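Local coordinates for binding domain (Hc) of Paraclostridial Mosquitocidal Protein 1 (Paraclostridium bifermentans, PDB 6HOX) that probably targets the toxin to host nerve cells, serving as the receptor-binding part of a botulinum-like neurotoxin that acts on Anopheles mosquitoes, at residues A[150-153]-A[154-158]; A[425-428]-A[429-433]. All coordinates share one frame; numbering follows the deposited sequence. Where two conformers were deposited one is given.

Interaction 1 of 2, residues A[150-153]-A[154-158]; sequences LTFS and NSFID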
ATOM      1  N   LEU A 150       2.358  15.485   4.788  1.00 35.91           N
ATOM      2  CA  LEU A 150       3.078  14.797   3.733  1.00 34.96           C
ATOM      3  C   LEU A 150       2.739  15.457   2.396  1.00 37.92           C
ATOM      4  O   LEU A 150       1.650  16.002   2.235  1.00 35.61           O
ATOM      5  CB  LEU A 150       2.690  13.316   3.751  1.00 34.87           C
ATOM      6  CG  LEU A 150       3.106  12.565   5.015  1.00 35.82           C
ATOM      7  CD1 LEU A 150       2.146  11.447   5.340  1.00 40.83           C
ATOM      8  CD2 LEU A 150       4.497  12.009   4.870  1.00 38.96           C
ATOM      9  N   THR A 151       3.704  15.411   1.469  1.00 40.04           N
ATOM     10  CA  THR A 151       3.571  15.942   0.122  1.00 40.41           C
ATOM     11  C   THR A 151       3.777  14.790  -0.852  1.00 40.49           C
ATOM     12  O   THR A 151       4.600  13.913  -0.593  1.00 41.71           O
ATOM     13  CB  THR A 151       4.612  17.025  -0.186  1.00 42.04           C
ATOM     14  OG1 THR A 151       5.867  16.349  -0.218  1.00 42.94           O
ATOM     15  CG2 THR A 151       4.635  18.153   0.825  1.00 42.98           C
ATOM     16  N   PHE A 152       3.025  14.806  -1.955  1.00 41.98           N
ATOM     17  CA  PHE A 152       3.075  13.722  -2.911  1.00 42.59           C
ATOM     18  C   PHE A 152       4.527  13.500  -3.370  1.00 45.77           C
ATOM     19  O   PHE A 152       5.033  12.383  -3.281  1.00 46.58           O
ATOM     20  CB  PHE A 152       2.117  13.985  -4.069  1.00 41.30           C
ATOM     21  CG  PHE A 152       1.947  12.793  -4.973  1.00 42.53           C
ATOM     22  CD1 PHE A 152       2.811  12.583  -6.035  1.00 40.68           C
ATOM     23  CD2 PHE A 152       0.942  11.861  -4.746  1.00 41.57           C
ATOM     24  CE1 PHE A 152       2.652  11.482  -6.864  1.00 41.24           C
ATOM     25  CE2 PHE A 152       0.795  10.756  -5.570  1.00 39.80           C
ATOM     26  CZ  PHE A 152       1.646  10.572  -6.634  1.00 40.03           C
ATOM     27  N   SER A 153       5.196  14.579  -3.793  1.00 48.86           N
ATOM     28  CA  SER A 153       6.547  14.540  -4.392  1.00 48.99           C
ATOM     29  C   SER A 153       7.535  13.764  -3.515  1.00 49.99           C
ATOM     30  O   SER A 153       8.324  12.980  -4.021  1.00 53.26           O
ATOM     31  CB  SER A 153       7.068  15.930  -4.640  1.00 53.85           C
ATOM     32  OG  SER A 153       6.138  16.695  -5.386  1.00 58.59           O
ATOM     33  N   ASN A 154       7.487  14.004  -2.201  1.00 50.22           N
ATOM     34  CA  ASN A 154       8.516  13.550  -1.275  1.00 51.28           C
ATOM     35  C   ASN A 154       8.132  12.220  -0.604  1.00 46.99           C
ATOM     36  O   ASN A 154       9.012  11.469  -0.209  1.00 47.61           O
ATOM     37  CB  ASN A 154       8.810  14.640  -0.241  1.00 55.12           C
ATOM     38  CG  ASN A 154       9.127  15.972  -0.891  1.00 63.04           C
ATOM     39  OD1 ASN A 154       8.526  16.992  -0.556  1.00 64.84           O
ATOM     40  ND2 ASN A 154      10.059  15.972  -1.834  1.00 59.71           N
ATOM     41  N   SER A 155       6.830  11.931  -0.480  1.00 42.49           N
ATOM     42  CA  SER A 155       6.348  10.791   0.339  1.00 42.62           C
ATOM     43  C   SER A 155       5.445   9.840  -0.455  1.00 38.65           C
ATOM     44  O   SER A 155       4.904   8.912   0.147  1.00 37.02           O
ATOM     45  CB  SER A 155       5.606  11.277   1.574  1.00 45.22           C
ATOM     46  OG  SER A 155       6.515  11.670   2.599  1.00 52.62           O
ATOM     47  N   PHE A 156       5.273  10.058  -1.768  1.00 35.98           N
ATOM     48  CA  PHE A 156       4.266   9.289  -2.549  1.00 37.02           C
ATOM     49  C   PHE A 156       4.351   7.792  -2.219  1.00 35.59           C
ATOM     50  O   PHE A 156       3.366   7.171  -1.837  1.00 33.87           O
ATOM     51  CB  PHE A 156       4.407   9.520  -4.055  1.00 35.48           C
ATOM     52  CG  PHE A 156       3.738   8.482  -4.920  1.00 34.24           C
ATOM     53  CD1 PHE A 156       2.438   8.072  -4.672  1.00 33.80           C
ATOM     54  CD2 PHE A 156       4.401   7.935  -6.009  1.00 35.47           C
ATOM     55  CE1 PHE A 156       1.828   7.110  -5.465  1.00 33.54           C
ATOM     56  CE2 PHE A 156       3.784   6.984  -6.812  1.00 36.27           C
ATOM     57  CZ  PHE A 156       2.499   6.568  -6.536  1.00 34.58           C
ATOM     58  N   ILE A 157       5.545   7.222  -2.344  1.00 34.90           N
ATOM     59  CA  ILE A 157       5.693   5.791  -2.337  1.00 38.46           C
ATOM     60  C   ILE A 157       5.499   5.221  -0.924  1.00 37.90           C
ATOM     61  O   ILE A 157       4.771   4.228  -0.764  1.00 36.17           O
ATOM     62  CB  ILE A 157       7.042   5.386  -2.965  1.00 40.40           C
ATOM     63  CG1 ILE A 157       7.002   5.580  -4.481  1.00 46.54           C
ATOM     64  CG2 ILE A 157       7.398   3.957  -2.612  1.00 43.44           C
ATOM     65  CD1 ILE A 157       5.926   4.750  -5.166  1.00 46.58           C
ATOM     66  N   ASP A 158       6.136   5.829   0.083  1.00 35.74           N
ATOM     67  CA  ASP A 158       6.294   5.150   1.362  1.00 40.59           C
ATOM     68  C   ASP A 158       5.194   5.538   2.359  1.00 33.00           C
ATOM     69  O   ASP A 158       4.903   4.731   3.230  1.00 32.82           O
ATOM     70  CB  ASP A 158       7.703   5.336   1.942  1.00 48.65           C
ATOM     71  CG  ASP A 158       8.116   6.778   2.147  1.00 57.25           C
ATOM     72  OD1 ASP A 158       7.405   7.662   1.636  1.00 61.43           O
ATOM     73  OD2 ASP A 158       9.155   7.006   2.809  1.00 70.76           O
TER
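Phe152, which opens the short helix 152-155, and Phe156, four residues on, lay their rings against each other as an offset stack within the concanavalin-like N-terminal half of the binding domain. The four-residue spacing puts both side chains on one side of the turn, and CG anti to the backbone N in each (chi1 -170° in Phe152) completes their side-by-side course. The ring centroids are 4.3 Å apart and the planes open by 19°. Each residue offers a different part to the other: Phe156 CB sits over the centre of the Phe152 ring as a CH-pi contact, while Phe152 CZ lies over the rim of the Phe156 face. Flat, apolar phenylalanines suit this buried side, where both also pack on Pro305 of strand 302-305 in the trefoil half, so that the stack belongs to the seam between the two halves.

Exposed Thr151, Ser153 and Asn154 are polar. Thr151 stands at the N-cap, and Thr151 O accepts Ser155 N at 3.0 Å, while Phe152 O receives Phe156 N only through a weak, bent bond. Leu150 brings its CD2 methyl against Ser155, nearest to OG at 3.1 Å. Small, branched Thr151 also sends its hydroxyl to the Asn154 amide: OG1 donates to OD1 at 2.8 Å, arriving 38° above the carbonyl plane.

Interaction 2 of 2, residues A[425-428]-A[429-433]; sequences LDLK and KHTKT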
ATOM      1  N   LEU A 425      25.189  -2.373  -1.245  1.00 32.21           N
ATOM      2  CA  LEU A 425      24.874  -1.480  -2.354  1.00 33.69           C
ATOM      3  C   LEU A 425      24.431  -0.123  -1.812  1.00 34.28           C
ATOM      4  O   LEU A 425      23.747  -0.059  -0.802  1.00 31.90           O
ATOM      5  CB  LEU A 425      23.755  -2.075  -3.213  1.00 35.87           C
ATOM      6  CG  LEU A 425      24.101  -3.334  -4.005  1.00 35.62           C
ATOM      7  CD1 LEU A 425      22.873  -3.881  -4.694  1.00 35.52           C
ATOM      8  CD2 LEU A 425      25.190  -3.059  -5.023  1.00 36.74           C
ATOM      9  N   ASP A 426      24.794   0.939  -2.531  1.00 35.90           N
ATOM     10  CA  ASP A 426      24.261   2.267  -2.266  1.00 36.63           C
ATOM     11  C   ASP A 426      22.779   2.316  -2.667  1.00 36.05           C
ATOM     12  O   ASP A 426      22.265   1.453  -3.400  1.00 29.86           O
ATOM     13  CB  ASP A 426      25.090   3.363  -2.937  1.00 37.51           C
ATOM     14  CG  ASP A 426      25.245   3.242  -4.442  1.00 41.67           C
ATOM     15  OD1 ASP A 426      24.224   3.180  -5.152  1.00 37.09           O
ATOM     16  OD2 ASP A 426      26.403   3.249  -4.895  1.00 52.83           O
ATOM     17  N   LEU A 427      22.096   3.347  -2.167  1.00 34.29           N
ATOM     18  CA  LEU A 427      20.644   3.492  -2.289  1.00 36.43           C
ATOM     19  C   LEU A 427      20.188   3.394  -3.752  1.00 33.01           C
ATOM     20  O   LEU A 427      19.209   2.728  -4.028  1.00 31.03           O
ATOM     21  CB  LEU A 427      20.231   4.842  -1.693  1.00 39.71           C
ATOM     22  CG  LEU A 427      18.723   5.082  -1.602  1.00 47.15           C
ATOM     23  CD1 LEU A 427      18.069   4.103  -0.639  1.00 48.99           C
ATOM     24  CD2 LEU A 427      18.422   6.513  -1.180  1.00 50.09           C
ATOM     25  N   LYS A 428      20.887   4.079  -4.665  1.00 34.20           N
ATOM     26  CA  LYS A 428      20.527   4.141  -6.086  1.00 36.96           C
ATOM     27  C   LYS A 428      20.509   2.724  -6.687  1.00 36.13           C
ATOM     28  O   LYS A 428      19.606   2.372  -7.445  1.00 36.15           O
ATOM     29  CB  LYS A 428      21.514   5.049  -6.824  1.00 43.64           C
ATOM     30  CG  LYS A 428      21.292   5.193  -8.326  1.00 50.86           C
ATOM     31  CD  LYS A 428      22.573   5.340  -9.148  1.00 57.07           C
ATOM     32  CE  LYS A 428      23.414   4.076  -9.176  1.00 62.20           C
ATOM     33  NZ  LYS A 428      24.420   4.078 -10.265  1.00 62.96           N
ATOM     34  N   LYS A 429      21.508   1.905  -6.338  1.00 35.26           N
ATOM     35  CA  LYS A 429      21.652   0.573  -6.903  1.00 32.93           C
ATOM     36  C   LYS A 429      20.581  -0.343  -6.321  1.00 31.90           C
ATOM     37  O   LYS A 429      19.988  -1.103  -7.061  1.00 29.91           O
ATOM     38  CB  LYS A 429      23.054   0.025  -6.646  1.00 34.50           C
ATOM     39  CG  LYS A 429      24.126   0.716  -7.467  1.00 35.54           C
ATOM     40  CD  LYS A 429      25.498   0.157  -7.240  1.00 40.96           C
ATOM     41  CE  LYS A 429      26.580   1.219  -7.247  1.00 42.50           C
ATOM     42  NZ  LYS A 429      26.460   2.135  -8.401  1.00 46.39           N
ATOM     43  N   HIS A 430      20.369  -0.267  -5.001  1.00 30.15           N
ATOM     44  CA  HIS A 430      19.243  -0.960  -4.357  0.50 30.73           C
ATOM     45  C   HIS A 430      17.958  -0.611  -5.115  1.00 30.53           C
ATOM     46  O   HIS A 430      17.223  -1.508  -5.489  1.00 30.23           O
ATOM     47  CB  HIS A 430      19.120  -0.664  -2.846  0.50 31.02           C
ATOM     48  CG  HIS A 430      19.878  -1.596  -1.953  0.50 31.10           C
ATOM     49  ND1 HIS A 430      20.306  -1.227  -0.689  0.50 32.49           N
ATOM     50  CD2 HIS A 430      20.315  -2.862  -2.135  0.50 31.87           C
ATOM     51  CE1 HIS A 430      20.970  -2.223  -0.134  0.50 31.79           C
ATOM     52  NE2 HIS A 430      20.987  -3.241  -0.999  0.50 30.80           N
ATOM     53  N   THR A 431      17.721   0.686  -5.371  1.00 29.07           N
ATOM     54  CA  THR A 431      16.516   1.190  -6.045  1.00 31.57           C
ATOM     55  C   THR A 431      16.346   0.529  -7.432  1.00 32.88           C
ATOM     56  O   THR A 431      15.239   0.119  -7.777  1.00 31.09           O
ATOM     57  CB  THR A 431      16.537   2.730  -6.086  1.00 33.74           C
ATOM     58  OG1 THR A 431      16.466   3.256  -4.757  1.00 32.68           O
ATOM     59  CG2 THR A 431      15.388   3.337  -6.852  1.00 32.89           C
ATOM     60  N   LYS A 432      17.439   0.414  -8.210  1.00 29.06           N
ATOM     61  CA  LYS A 432      17.425  -0.164  -9.565  1.00 29.90           C
ATOM     62  C   LYS A 432      17.142  -1.676  -9.578  1.00 28.91           C
ATOM     63  O   LYS A 432      16.880  -2.237 -10.669  1.00 29.64           O
ATOM     64  CB  LYS A 432      18.781  -0.017 -10.264  1.00 32.99           C
ATOM     65  CG  LYS A 432      19.244   1.398 -10.546  1.00 36.79           C
ATOM     66  CD  LYS A 432      20.304   1.476 -11.616  1.00 41.89           C
ATOM     67  CE  LYS A 432      21.644   0.911 -11.207  1.00 47.16           C
ATOM     68  NZ  LYS A 432      22.388   0.411 -12.396  1.00 53.50           N
ATOM     69  N   THR A 433      17.247  -2.342  -8.423  1.00 25.68           N
ATOM     70  CA  THR A 433      17.045  -3.797  -8.310  1.00 26.76           C
ATOM     71  C   THR A 433      15.680  -4.148  -7.692  1.00 23.92           C
ATOM     72  O   THR A 433      15.367  -5.323  -7.528  1.00 25.26           O
ATOM     73  CB  THR A 433      18.183  -4.468  -7.530  1.00 28.62           C
ATOM     74  OG1 THR A 433      18.246  -3.932  -6.207  1.00 32.38           O
ATOM     75  CG2 THR A 433      19.525  -4.289  -8.210  1.00 28.80           C
TER
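Leu425 lays its CB over one face of the His430 ring, 3.9 Å from the centroid, in a CH-pi contact just ahead of helix 427-432; CD2 reaches the aliphatic part of Lys429. Next comes Asp426, the N-cap, a role suited to a short carboxylate. With CG lodged between backbone N and carbonyl carbon (chi1 57°), OD1 accepts Lys429 N at 3.2 Å, and OD2 forms a long salt bridge with Lys429 NZ, 3.7 Å away. Asp426 O receives His430 N almost straight, at 176°. Leu427 O is gripped twice, by Thr431 N and by Thr431 OG1, both at 2.9 Å; the beta-hydroxyl of threonine can fold back onto the preceding turn and comes in above the carbonyl plane. Lys428 O accepts Lys432 N, while the long chain of Lys428 brings its NZ to 3.4 Å from Lys429 NZ, a proximity of like charges that the Asp426 carboxylate probably eases.

The helix lies in the trefoil half, beside helix 416-420, whose Tyr418 touches Leu425 and Lys429 and bonds Lys432 NZ. Tyr422 O, in the following loop, holds His430 NE2, the ring being described in one of two deposited conformers, and Lys432 O reaches Asn267 at the end of strand 263-267.

How the interactions relate
Interactions 1 and 2 are both short helices in a chain that is mostly strand, each led in by an N-cap residue, but they belong to different halves of the binding domain: 150-158 to the concanavalin-like N-terminal half, 425-433 to the trefoil-like C-terminal half. Their centres are 19 Å apart and their nearest atoms about 9 Å, so they do not touch. Interaction 1 faces across the seam, since Phe156 and Ile157 pack on Phe252 and Ile157 also on Leu271. Interaction 2 meets the same loop, between strands 263-267 and 275-280, where Thr431 touches Gln268 and Ala269, so that this loop joins the two contacts.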